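Local structure of N-acetyl-beta-D glucosaminidase (Rhizomucor miehei CAU432, 4ZM6) at residues L367-P372 / H506-R511; V374-K379 / V530-A535; T452-L457 / P483-C488; L475-V480 / D493-T498. The protein probably hydrolyses terminal N-acetyl-beta-D-glucosamine residues and, through a GCN5-related glucosamine N-acetyltransferase region that binds acetyl-CoA, probably transfers acetyl groups. One frame throughout, in Å; residues are numbered along the deposited sequence.

Contact 1 of 4, residues L367-P372 / H506-R511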
loop_
_atom_site.group_PDB
_atom_site.type_symbol
_atom_site.label_atom_id
_atom_site.label_comp_id
_atom_site.label_asym_id
_atom_site.label_seq_id
_atom_site.Cartn_x
_atom_site.Cartn_y
_atom_site.Cartn_z
ATOM N N LEU A 367 -18.644 -25.082 -2.314
ATOM C CA LEU A 367 -17.854 -24.209 -1.456
ATOM C C LEU A 367 -17.480 -24.884 -0.153
ATOM O O LEU A 367 -16.308 -24.878 0.224
ATOM C CB LEU A 367 -18.583 -22.895 -1.159
ATOM C CG LEU A 367 -18.728 -21.913 -2.327
ATOM C CD1 LEU A 367 -19.288 -20.588 -1.819
ATOM C CD2 LEU A 367 -17.405 -21.697 -3.055
ATOM N N TYR A 368 -18.459 -25.477 0.526
ATOM C CA TYR A 368 -18.227 -26.028 1.865
ATOM C C TYR A 368 -17.166 -27.126 1.900
ATOM O O TYR A 368 -16.531 -27.315 2.928
ATOM C CB TYR A 368 -19.530 -26.505 2.517
ATOM C CG TYR A 368 -20.312 -25.392 3.191
ATOM C CD1 TYR A 368 -19.861 -24.819 4.379
ATOM C CD2 TYR A 368 -21.500 -24.911 2.648
ATOM C CE1 TYR A 368 -20.572 -23.803 5.001
ATOM C CE2 TYR A 368 -22.215 -23.896 3.264
ATOM C CZ TYR A 368 -21.746 -23.346 4.439
ATOM O OH TYR A 368 -22.454 -22.339 5.057
ATOM N N ASP A 369 -16.952 -27.827 0.786
ATOM C CA ASP A 369 -15.852 -28.802 0.686
ATOM C C ASP A 369 -14.465 -28.158 0.779
ATOM O O ASP A 369 -13.462 -28.851 0.993
ATOM C CB ASP A 369 -15.934 -29.582 -0.630
ATOM C CG ASP A 369 -17.076 -30.577 -0.661
ATOM O OD1 ASP A 369 -17.745 -30.779 0.375
ATOM O OD2 ASP A 369 -17.304 -31.173 -1.731
ATOM N N ARG A 370 -14.410 -26.841 0.593
ATOM C CA ARG A 370 -13.163 -26.083 0.649
ATOM C C ARG A 370 -13.043 -25.250 1.940
ATOM O O ARG A 370 -12.141 -24.417 2.050
ATOM C CB ARG A 370 -13.080 -25.147 -0.569
ATOM C CG ARG A 370 -13.324 -25.814 -1.922
ATOM C CD ARG A 370 -13.569 -24.796 -3.034
ATOM N NE ARG A 370 -12.456 -23.856 -3.221
ATOM C CZ ARG A 370 -12.534 -22.692 -3.873
ATOM N NH1 ARG A 370 -13.684 -22.279 -4.403
ATOM N NH2 ARG A 370 -11.454 -21.922 -3.979
ATOM N N VAL A 371 -13.947 -25.467 2.900
ATOM C CA VAL A 371 -14.024 -24.630 4.112
ATOM C C VAL A 371 -13.290 -25.189 5.344
ATOM O O VAL A 371 -12.356 -24.557 5.831
ATOM C CB VAL A 371 -15.489 -24.293 4.473
ATOM C CG1 VAL A 371 -15.605 -23.736 5.885
ATOM C CG2 VAL A 371 -16.062 -23.299 3.469
ATOM N N PRO A 372 -13.703 -26.356 5.863
ATOM C CA PRO A 372 -13.089 -26.746 7.130
ATOM C C PRO A 372 -11.585 -27.000 7.036
ATOM O O PRO A 372 -11.081 -27.405 5.986
ATOM C CB PRO A 372 -13.833 -28.030 7.507
ATOM C CG PRO A 372 -14.298 -28.585 6.214
ATOM C CD PRO A 372 -14.601 -27.402 5.343
ATOM N N HIS A 506 -21.103 -28.959 8.876
ATOM C CA HIS A 506 -20.969 -30.261 9.528
ATOM C C HIS A 506 -20.811 -31.394 8.504
ATOM O O HIS A 506 -20.015 -32.312 8.710
ATOM C CB HIS A 506 -22.163 -30.539 10.446
ATOM C CG HIS A 506 -22.224 -29.645 11.647
ATOM N ND1 HIS A 506 -23.395 -29.399 12.335
ATOM C CD2 HIS A 506 -21.263 -28.927 12.276
ATOM C CE1 HIS A 506 -23.149 -28.578 13.340
ATOM N NE2 HIS A 506 -21.864 -28.277 13.326
ATOM N N GLU A 507 -21.555 -31.335 7.403
ATOM C CA GLU A 507 -21.406 -32.341 6.360
ATOM C C GLU A 507 -19.954 -32.351 5.886
ATOM O O GLU A 507 -19.289 -33.382 5.936
ATOM C CB GLU A 507 -22.381 -32.080 5.206
ATOM C CG GLU A 507 -22.167 -32.929 3.952
ATOM C CD GLU A 507 -22.349 -34.423 4.171
ATOM O OE1 GLU A 507 -22.019 -35.202 3.244
ATOM O OE2 GLU A 507 -22.830 -34.827 5.256
ATOM N N ALA A 508 -19.455 -31.192 5.470
ATOM C CA ALA A 508 -18.065 -31.058 5.030
ATOM C C ALA A 508 -17.054 -31.493 6.093
ATOM O O ALA A 508 -16.023 -32.078 5.776
ATOM C CB ALA A 508 -17.793 -29.625 4.622
ATOM N N ALA A 509 -17.347 -31.195 7.354
ATOM C CA ALA A 509 -16.470 -31.600 8.451
ATOM C C ALA A 509 -16.398 -33.123 8.594
ATOM O O ALA A 509 -15.332 -33.677 8.877
ATOM C CB ALA A 509 -16.931 -30.967 9.753
ATOM N N VAL A 510 -17.527 -33.795 8.391
ATOM C CA VAL A 510 -17.554 -35.254 8.407
ATOM C C VAL A 510 -16.810 -35.824 7.199
ATOM O O VAL A 510 -16.014 -36.753 7.337
ATOM C CB VAL A 510 -18.993 -35.789 8.453
ATOM C CG1 VAL A 510 -19.025 -37.285 8.182
ATOM C CG2 VAL A 510 -19.612 -35.480 9.807
ATOM N N ARG A 511 -17.060 -35.253 6.026
ATOM C CA ARG A 511 -16.335 -35.648 4.811
ATOM C C ARG A 511 -14.818 -35.582 5.013
ATOM O O ARG A 511 -14.085 -36.476 4.580
ATOM C CB ARG A 511 -16.732 -34.760 3.633
ATOM C CG ARG A 511 -18.197 -34.863 3.249
ATOM C CD ARG A 511 -18.437 -34.286 1.870
ATOM N NE ARG A 511 -17.958 -35.199 0.834
ATOM C CZ ARG A 511 -17.620 -34.841 -0.404
ATOM N NH1 ARG A 511 -17.692 -33.571 -0.792
ATOM N NH2 ARG A 511 -17.195 -35.766 -1.261
#
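Asp369 OD2 and Arg511 NH1 form a salt bridge, 2.6 Å between the two atoms, and it is the polar hold between residues 367-372 and 506-511. The carboxylate oxygen comes in at the edge of the guanidinium, in its plane, although the carboxylate and guanidinium planes are turned 55° apart. Only NH1 makes this pairing; NE of the same group is taken by Glu516 in a second salt bridge, so two acids hold the guanidinium by different nitrogens, which limits its rotation. A bend at chi3 (75°) brings the tip of Arg511 round to the aspartate. The acidic side chain is about 6 Å from that of Arg520, a residue that binds acetyl-CoA, and about 9 Å from the bound cofactor itself.

The backbone that carries Asp369 illustrates how a helix can be ended and redirected against a second helix. Tyr368 to Val371 make a type I beta turn, leading from helix 357-368 towards strand 373-377, and the turn lies against helix 503-513. Ala508 is the main apolar partner on that helix: its CB packs on Tyr368 CB at 4.1 Å and on Pro372 CD at 4.0 Å. The proline ring also brings CG to 3.9 Å from Ala508 O. Beyond its CB the Tyr368 side chain leads away from residues 506-511, and its hydroxyl is hydrogen-bonded to Glu500. Next along the helix, Ala509 borders Pro372 and also touches Thr498.

Contact 2 of 4, residues V374-K379 / V530-A535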
loop_
_atom_site.group_PDB
_atom_site.type_symbol
_atom_site.label_atom_id
_atom_site.label_comp_id
_atom_site.label_asym_id
_atom_site.label_seq_id
_atom_site.Cartn_x
_atom_site.Cartn_y
_atom_site.Cartn_z
ATOM N N VAL A 374 -8.137 -28.796 8.906
ATOM C CA VAL A 374 -7.501 -29.694 9.858
ATOM C C VAL A 374 -6.328 -28.913 10.424
ATOM O O VAL A 374 -5.405 -28.559 9.688
ATOM C CB VAL A 374 -6.998 -30.975 9.178
ATOM C CG1 VAL A 374 -6.250 -31.846 10.171
ATOM C CG2 VAL A 374 -8.165 -31.735 8.557
ATOM N N VAL A 375 -6.371 -28.640 11.725
ATOM C CA VAL A 375 -5.410 -27.750 12.363
ATOM C C VAL A 375 -4.226 -28.535 12.926
ATOM O O VAL A 375 -3.071 -28.148 12.744
ATOM C CB VAL A 375 -6.092 -26.925 13.469
ATOM C CG1 VAL A 375 -5.105 -25.972 14.126
ATOM C CG2 VAL A 375 -7.270 -26.156 12.898
ATOM N N THR A 376 -4.508 -29.631 13.617
ATOM C CA THR A 376 -3.450 -30.541 14.046
ATOM C C THR A 376 -3.861 -31.976 13.788
ATOM O O THR A 376 -5.043 -32.298 13.713
ATOM C CB THR A 376 -3.063 -30.363 15.535
ATOM O OG1 THR A 376 -4.185 -30.645 16.375
ATOM C CG2 THR A 376 -2.575 -28.939 15.799
ATOM N N ASN A 377 -2.858 -32.827 13.636
ATOM C CA ASN A 377 -3.056 -34.227 13.318
ATOM C C ASN A 377 -1.739 -34.954 13.598
ATOM O O ASN A 377 -1.160 -35.609 12.725
ATOM C CB ASN A 377 -3.490 -34.371 11.852
ATOM C CG ASN A 377 -4.066 -35.738 11.533
ATOM O OD1 ASN A 377 -4.394 -36.527 12.422
ATOM N ND2 ASN A 377 -4.198 -36.021 10.255
ATOM N N ARG A 378 -1.272 -34.813 14.837
ATOM C CA ARG A 378 0.037 -35.315 15.255
ATOM C C ARG A 378 0.213 -36.831 15.103
ATOM O O ARG A 378 1.308 -37.291 14.785
ATOM C CB ARG A 378 0.338 -34.893 16.705
ATOM C CG ARG A 378 1.246 -33.673 16.837
ATOM C CD ARG A 378 0.519 -32.390 17.215
ATOM N NE ARG A 378 0.073 -32.406 18.612
ATOM C CZ ARG A 378 -0.367 -31.347 19.298
ATOM N NH1 ARG A 378 -0.425 -30.134 18.749
ATOM N NH2 ARG A 378 -0.752 -31.505 20.556
ATOM N N LYS A 379 -0.855 -37.599 15.325
ATOM C CA LYS A 379 -0.801 -39.064 15.213
ATOM C C LYS A 379 -1.366 -39.593 13.888
ATOM O O LYS A 379 -1.548 -40.796 13.734
ATOM C CB LYS A 379 -1.585 -39.711 16.356
ATOM C CG LYS A 379 -1.289 -39.166 17.744
ATOM C CD LYS A 379 0.092 -39.556 18.247
ATOM C CE LYS A 379 0.059 -39.864 19.740
ATOM N NZ LYS A 379 1.379 -40.314 20.263
ATOM N N VAL A 530 -0.884 -22.947 20.297
ATOM C CA VAL A 530 -0.836 -23.969 19.252
ATOM C C VAL A 530 -0.052 -23.418 18.059
ATOM O O VAL A 530 -0.610 -22.715 17.211
ATOM C CB VAL A 530 -2.246 -24.382 18.785
ATOM C CG1 VAL A 530 -2.157 -25.530 17.789
ATOM C CG2 VAL A 530 -3.119 -24.762 19.970
ATOM N N ASP A 531 1.238 -23.744 18.004
ATOM C CA ASP A 531 2.158 -23.173 17.013
ATOM C C ASP A 531 2.546 -24.136 15.888
ATOM O O ASP A 531 3.128 -23.711 14.887
ATOM C CB ASP A 531 3.418 -22.661 17.718
ATOM C CG ASP A 531 3.135 -21.462 18.606
ATOM O OD1 ASP A 531 2.837 -20.379 18.057
ATOM O OD2 ASP A 531 3.203 -21.604 19.847
ATOM N N ASP A 532 2.218 -25.416 16.043
ATOM C CA ASP A 532 2.547 -26.424 15.030
ATOM C C ASP A 532 1.366 -26.691 14.087
ATOM O O ASP A 532 1.136 -27.832 13.671
ATOM C CB ASP A 532 3.063 -27.726 15.683
ATOM C CG ASP A 532 2.098 -28.306 16.713
ATOM O OD1 ASP A 532 1.733 -27.590 17.672
ATOM O OD2 ASP A 532 1.722 -29.487 16.569
ATOM N N ALA A 533 0.637 -25.629 13.735
ATOM C CA ALA A 533 -0.462 -25.723 12.775
ATOM C C ALA A 533 0.039 -26.345 11.466
ATOM O O ALA A 533 1.163 -26.079 11.047
ATOM C CB ALA A 533 -1.059 -24.343 12.526
ATOM N N ILE A 534 -0.782 -27.193 10.845
ATOM C CA ILE A 534 -0.401 -27.874 9.599
ATOM C C ILE A 534 -0.475 -26.915 8.418
ATOM O O ILE A 534 -1.533 -26.354 8.135
ATOM C CB ILE A 534 -1.317 -29.080 9.286
ATOM C CG1 ILE A 534 -1.125 -30.186 10.323
ATOM C CG2 ILE A 534 -1.040 -29.627 7.884
ATOM C CD1 ILE A 534 -2.187 -31.258 10.254
ATOM N N ALA A 535 0.646 -26.761 7.718
ATOM C CA ALA A 535 0.737 -25.860 6.573
ATOM C C ALA A 535 0.504 -26.612 5.258
ATOM O O ALA A 535 1.292 -27.492 4.908
ATOM C CB ALA A 535 2.102 -25.187 6.554
#
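Ile534 N donates to Val375 O over 3.1 Å, and Ala533 CA adds a CA-H...O contact to the same oxygen at 3.6 Å. This carbonyl is available because Val375 and Thr376 form a classic beta bulge opposite Tyr495: Val375, with psi at -46°, turns its oxygen to the 530-535 loop instead of to the adjoining strand. The second polar link between residues 374-379 and 530-535 is a salt bridge in which Arg378 NH1 donates a hydrogen bond to the syn lone pair of Asp532 OD2 at 3.1 Å, with the oxygen 28° out of the guanidinium plane. Asp493 and the carbonyl of Pro490 hold the other nitrogens of that arginine.

Apolar contacts centre on Ile534. Its CD1 lies against the strand, 4.1 Å from Val374 CG1 and 3.7 Å from Asn377 CB. Farther along, Thr376 CG2 meets Val530 CG1 at 4.0 Å.

Strand 373-377 is an outermost strand of its mixed sheet, antiparallel to strand 494-497, and the 530-535 loop crosses it on the way from helix 503-513 to strand 540-543 of the acetyltransferase region.

Contact 3 of 4, residues T452-L457 / P483-C488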
loop_
_atom_site.group_PDB
_atom_site.type_symbol
_atom_site.label_atom_id
_atom_site.label_comp_id
_atom_site.label_asym_id
_atom_site.label_seq_id
_atom_site.Cartn_x
_atom_site.Cartn_y
_atom_site.Cartn_z
ATOM N N THR A 452 -17.096 -29.455 20.107
ATOM C CA THR A 452 -17.061 -28.255 20.936
ATOM C C THR A 452 -17.705 -27.098 20.191
ATOM O O THR A 452 -17.670 -27.035 18.966
ATOM C CB THR A 452 -15.632 -27.871 21.355
ATOM O OG1 THR A 452 -14.902 -27.388 20.220
ATOM C CG2 THR A 452 -14.916 -29.074 21.970
ATOM N N ALA A 453 -18.320 -26.208 20.956
ATOM C CA ALA A 453 -18.897 -24.983 20.442
ATOM C C ALA A 453 -18.511 -23.893 21.432
ATOM O O ALA A 453 -19.121 -23.771 22.497
ATOM C CB ALA A 453 -20.406 -25.118 20.334
ATOM N N ASN A 454 -17.468 -23.135 21.085
ATOM C CA ASN A 454 -16.898 -22.099 21.955
ATOM C C ASN A 454 -16.566 -22.619 23.358
ATOM O O ASN A 454 -16.976 -22.040 24.367
ATOM C CB ASN A 454 -17.817 -20.866 22.015
ATOM C CG ASN A 454 -17.808 -20.060 20.721
ATOM O OD1 ASN A 454 -16.976 -20.277 19.842
ATOM N ND2 ASN A 454 -18.730 -19.112 20.606
ATOM N N ALA A 455 -15.826 -23.727 23.410
ATOM C CA ALA A 455 -15.309 -24.257 24.669
ATOM C C ALA A 455 -14.559 -23.175 25.448
ATOM O O ALA A 455 -14.734 -23.046 26.656
ATOM C CB ALA A 455 -14.405 -25.454 24.412
ATOM N N ASN A 456 -13.757 -22.375 24.744
ATOM C CA ASN A 456 -13.029 -21.248 25.356
ATOM C C ASN A 456 -13.916 -20.189 26.026
ATOM O O ASN A 456 -13.405 -19.165 26.485
ATOM C CB ASN A 456 -12.060 -20.590 24.339
ATOM C CG ASN A 456 -12.754 -19.690 23.305
ATOM O OD1 ASN A 456 -12.084 -18.946 22.582
ATOM N ND2 ASN A 456 -14.080 -19.753 23.224
ATOM N N LEU A 457 -15.232 -20.436 26.040
ATOM C CA LEU A 457 -16.224 -19.629 26.758
ATOM C C LEU A 457 -17.145 -20.462 27.670
ATOM O O LEU A 457 -18.003 -19.896 28.343
ATOM C CB LEU A 457 -17.089 -18.868 25.736
ATOM C CG LEU A 457 -16.747 -17.434 25.280
ATOM C CD1 LEU A 457 -15.287 -17.023 25.460
ATOM C CD2 LEU A 457 -17.177 -17.232 23.828
ATOM N N PRO A 483 -12.833 -21.002 16.123
ATOM C CA PRO A 483 -11.746 -21.972 15.953
ATOM C C PRO A 483 -10.679 -21.974 17.050
ATOM O O PRO A 483 -9.759 -22.797 17.007
ATOM C CB PRO A 483 -11.118 -21.542 14.626
ATOM C CG PRO A 483 -11.330 -20.074 14.593
ATOM C CD PRO A 483 -12.699 -19.874 15.183
ATOM N N TYR A 484 -10.801 -21.082 18.028
ATOM C CA TYR A 484 -9.758 -20.910 19.047
ATOM C C TYR A 484 -9.761 -21.994 20.141
ATOM O O TYR A 484 -8.804 -22.097 20.910
ATOM C CB TYR A 484 -9.882 -19.533 19.712
ATOM C CG TYR A 484 -9.898 -18.333 18.769
ATOM C CD1 TYR A 484 -8.732 -17.881 18.151
ATOM C CD2 TYR A 484 -11.076 -17.629 18.535
ATOM C CE1 TYR A 484 -8.746 -16.781 17.310
ATOM C CE2 TYR A 484 -11.103 -16.528 17.699
ATOM C CZ TYR A 484 -9.936 -16.104 17.086
ATOM O OH TYR A 484 -9.971 -15.000 16.253
ATOM N N ASP A 485 -10.813 -22.810 20.195
ATOM C CA ASP A 485 -11.042 -23.722 21.325
ATOM C C ASP A 485 -9.823 -24.551 21.755
ATOM O O ASP A 485 -9.670 -24.835 22.947
ATOM C CB ASP A 485 -12.225 -24.657 21.029
ATOM C CG ASP A 485 -13.561 -23.925 20.978
ATOM O OD1 ASP A 485 -13.601 -22.712 21.264
ATOM O OD2 ASP A 485 -14.584 -24.565 20.651
ATOM N N GLN A 486 -8.960 -24.933 20.806
ATOM C CA GLN A 486 -7.802 -25.778 21.128
ATOM C C GLN A 486 -6.782 -25.075 22.011
ATOM O O GLN A 486 -5.945 -25.733 22.633
ATOM C CB GLN A 486 -7.114 -26.314 19.867
ATOM C CG GLN A 486 -5.925 -27.220 20.176
ATOM C CD GLN A 486 -5.405 -27.990 18.979
ATOM O OE1 GLN A 486 -5.106 -29.177 19.087
ATOM N NE2 GLN A 486 -5.276 -27.320 17.839
ATOM N N MET A 487 -6.852 -23.748 22.081
ATOM C CA MET A 487 -6.020 -23.002 23.022
ATOM C C MET A 487 -6.193 -23.517 24.457
ATOM O O MET A 487 -5.263 -23.435 25.258
ATOM C CB MET A 487 -6.332 -21.503 22.946
ATOM C CG MET A 487 -7.644 -21.102 23.601
ATOM S SD MET A 487 -8.144 -19.434 23.162
ATOM C CE MET A 487 -6.907 -18.468 24.031
ATOM N N CYS A 488 -7.380 -24.042 24.768
ATOM C CA CYS A 488 -7.687 -24.625 26.082
ATOM C C CYS A 488 -7.219 -26.083 26.272
ATOM O O CYS A 488 -7.231 -26.592 27.392
ATOM C CB CYS A 488 -9.195 -24.539 26.346
ATOM S SG CYS A 488 -9.853 -22.853 26.287
#
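The loops that follow two neighbouring parallel strands, 447-452 and 475-479, are joined by the carboxylate of Asp485, which the second loop extends to the first. In such a parallel alpha/beta sheet, consistent with the second domain of family 3 glycoside hydrolases, the loops at the carboxyl ends of the strands lie close together. Asp485 OD2 accepts twice: Thr452 OG1 approaches its anti lone pair at 2.9 Å, while Ala455 N comes from above the carboxylate plane at 3.1 Å. The other oxygen, OD1, takes a weak bond from Asn456 N at 3.5 Å. The acid thus meets the amides at the start of the short 3-10 segment 455-457, which would be expected to favour its ionised form. Thr452 contributes because its OG1 stands between the backbone N and the carbonyl carbon (chi1 70°).

Beside this polar core, Ala455 CB packs at 3.9 Å on Asp485 CG, and Cys488 SG rests 3.7 Å from Asn456 CB. Tyr484 reaches outward to bond its hydroxyl to Asn138, in the part of the chain that belongs to the TIM-barrel family. Helix 459-471 lies alongside, with Gln461 against Thr452 and Ala455 and Val462 against Cys488.

Contact 4 of 4, residues L475-V480 / D493-T498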
loop_
_atom_site.group_PDB
_atom_site.type_symbol
_atom_site.label_atom_id
_atom_site.label_comp_id
_atom_site.label_asym_id
_atom_site.label_seq_id
_atom_site.Cartn_x
_atom_site.Cartn_y
_atom_site.Cartn_z
ATOM N N LEU A 475 -8.984 -40.026 19.650
ATOM C CA LEU A 475 -9.829 -38.853 19.838
ATOM C C LEU A 475 -9.680 -37.909 18.662
ATOM O O LEU A 475 -8.579 -37.717 18.178
ATOM C CB LEU A 475 -9.399 -38.119 21.109
ATOM C CG LEU A 475 -10.141 -36.833 21.467
ATOM C CD1 LEU A 475 -11.592 -37.131 21.825
ATOM C CD2 LEU A 475 -9.428 -36.128 22.610
ATOM N N VAL A 476 -10.787 -37.334 18.197
ATOM C CA VAL A 476 -10.736 -36.195 17.278
ATOM C C VAL A 476 -11.695 -35.140 17.821
ATOM O O VAL A 476 -12.796 -35.468 18.265
ATOM C CB VAL A 476 -11.057 -36.566 15.795
ATOM C CG1 VAL A 476 -11.007 -38.072 15.564
ATOM C CG2 VAL A 476 -12.402 -36.023 15.335
ATOM N N VAL A 477 -11.271 -33.878 17.793
ATOM C CA VAL A 477 -12.082 -32.772 18.296
ATOM C C VAL A 477 -12.427 -31.789 17.174
ATOM O O VAL A 477 -11.536 -31.225 16.539
ATOM C CB VAL A 477 -11.350 -32.026 19.423
ATOM C CG1 VAL A 477 -12.206 -30.882 19.957
ATOM C CG2 VAL A 477 -10.970 -32.996 20.535
ATOM N N ALA A 478 -13.724 -31.591 16.945
ATOM C CA ALA A 478 -14.215 -30.644 15.946
ATOM C C ALA A 478 -14.903 -29.467 16.627
ATOM O O ALA A 478 -15.968 -29.637 17.230
ATOM C CB ALA A 478 -15.187 -31.338 15.005
ATOM N N ALA A 479 -14.293 -28.283 16.532
ATOM C CA ALA A 479 -14.891 -27.040 17.035
ATOM C C ALA A 479 -15.706 -26.361 15.935
ATOM O O ALA A 479 -15.189 -26.053 14.860
ATOM C CB ALA A 479 -13.813 -26.104 17.551
ATOM N N VAL A 480 -16.983 -26.121 16.207
ATOM C CA VAL A 480 -17.906 -25.693 15.161
ATOM C C VAL A 480 -18.346 -24.230 15.272
ATOM O O VAL A 480 -19.039 -23.727 14.392
ATOM C CB VAL A 480 -19.136 -26.626 15.089
ATOM C CG1 VAL A 480 -18.678 -28.058 14.885
ATOM C CG2 VAL A 480 -20.003 -26.525 16.339
ATOM N N ASP A 493 -4.042 -34.066 20.023
ATOM C CA ASP A 493 -3.215 -34.311 18.843
ATOM C C ASP A 493 -3.969 -34.110 17.538
ATOM O O ASP A 493 -3.352 -33.858 16.499
ATOM C CB ASP A 493 -2.654 -35.737 18.878
ATOM C CG ASP A 493 -1.600 -35.930 19.956
ATOM O OD1 ASP A 493 -0.799 -34.997 20.186
ATOM O OD2 ASP A 493 -1.566 -37.022 20.568
ATOM N N THR A 494 -5.293 -34.216 17.579
ATOM C CA THR A 494 -6.082 -34.196 16.349
ATOM C C THR A 494 -7.324 -33.305 16.510
ATOM O O THR A 494 -8.258 -33.637 17.241
ATOM C CB THR A 494 -6.370 -35.638 15.844
ATOM O OG1 THR A 494 -7.656 -35.710 15.216
ATOM C CG2 THR A 494 -6.283 -36.650 16.985
ATOM N N TYR A 495 -7.297 -32.170 15.811
ATOM C CA TYR A 495 -8.256 -31.081 15.985
ATOM C C TYR A 495 -8.547 -30.424 14.636
ATOM O O TYR A 495 -7.637 -30.234 13.823
ATOM C CB TYR A 495 -7.667 -30.054 16.959
ATOM C CG TYR A 495 -8.470 -28.780 17.156
ATOM C CD1 TYR A 495 -9.623 -28.770 17.930
ATOM C CD2 TYR A 495 -8.048 -27.574 16.595
ATOM C CE1 TYR A 495 -10.350 -27.604 18.117
ATOM C CE2 TYR A 495 -8.764 -26.405 16.780
ATOM C CZ TYR A 495 -9.912 -26.428 17.541
ATOM O OH TYR A 495 -10.622 -25.269 17.732
ATOM N N LEU A 496 -9.815 -30.092 14.403
ATOM C CA LEU A 496 -10.235 -29.413 13.171
ATOM C C LEU A 496 -11.285 -28.356 13.482
ATOM O O LEU A 496 -11.830 -28.321 14.579
ATOM C CB LEU A 496 -10.778 -30.410 12.135
ATOM C CG LEU A 496 -12.134 -31.081 12.407
ATOM C CD1 LEU A 496 -12.850 -31.399 11.102
ATOM C CD2 LEU A 496 -11.982 -32.338 13.250
ATOM N N VAL A 497 -11.568 -27.497 12.510
ATOM C CA VAL A 497 -12.485 -26.380 12.713
ATOM C C VAL A 497 -13.394 -26.203 11.498
ATOM O O VAL A 497 -12.968 -26.411 10.360
ATOM C CB VAL A 497 -11.719 -25.071 13.017
ATOM C CG1 VAL A 497 -11.002 -25.181 14.356
ATOM C CG2 VAL A 497 -10.725 -24.732 11.909
ATOM N N THR A 498 -14.653 -25.848 11.754
ATOM C CA THR A 498 -15.652 -25.714 10.700
ATOM C C THR A 498 -16.132 -24.282 10.541
ATOM O O THR A 498 -16.874 -23.985 9.606
ATOM C CB THR A 498 -16.876 -26.618 10.965
ATOM O OG1 THR A 498 -17.732 -26.022 11.949
ATOM C CG2 THR A 498 -16.432 -28.005 11.439
#
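Ala479 CB and the ring of Tyr495 form the apolar centre, 3.8 Å apart at CE1. The ring gets there because Tyr495 CG lies anti to the backbone N (chi1 174°), which sends it along the neighbouring strand instead of straight out from the sheet. Val477 also borders it: Val477 CB stands in the ring plane at the edge, and CG1 is 3.9 Å from Tyr495 CD1. The hydroxyl continues to the carbonyl of Pro483, so the aromatic side chain is held at its far end as well. On the opposite face of the sheet Leu496 CD2 meets Ala478 CB at 3.8 Å, with Val476 CG2 nearby, and Leu496 is backed by Ile513 of helix 503-513.

These side chains belong to two neighbouring parallel strands of a mixed six-stranded sheet, 475-479 and 494-497, whose directions differ by 20°. The segment connecting them contains no regular helix longer than a 3-10 turn, a departure from the usual beta-alpha-beta crossover.

Between the strands the parallel pattern is complete. Val477 spans Tyr495: its N donates to Thr494 O at 3.1 Å, and its O accepts from Leu496 N at 3.0 Å. Leu496 O then takes Ala479 N at 3.1 Å, and Ala479 O takes Thr498 N at 3.2 Å. Past the last of these bonds Val480 and Thr498 lie side by side and point the same way, Val480 CB 3.5 Å from Thr498 OG1, while that hydroxyl bonds to the carbonyl of Glu500.

In the fold
Following the chain from the N terminus, the first halves of contacts 1 and 2 come in succession, at the end of helix 357-368 and on strand 373-377. Contacts 3 and 4 start later, and they cross: 452-457, 475-480, 483-488 and 493-498 alternate, so contact 3 closes first and contact 4 ten residues on. Both lie within the loops spanned by contacts 1 and 2, which cross in turn, contact 1 closing at helix 503-513 and contact 2 at 530-535. Strand 494-497 lies between strands 475-479 and 373-377, joining contacts 4 and 2. Together the four tie the sheet to its flanking loops, to helix 503-513 and to the connection towards the acetyltransferase region.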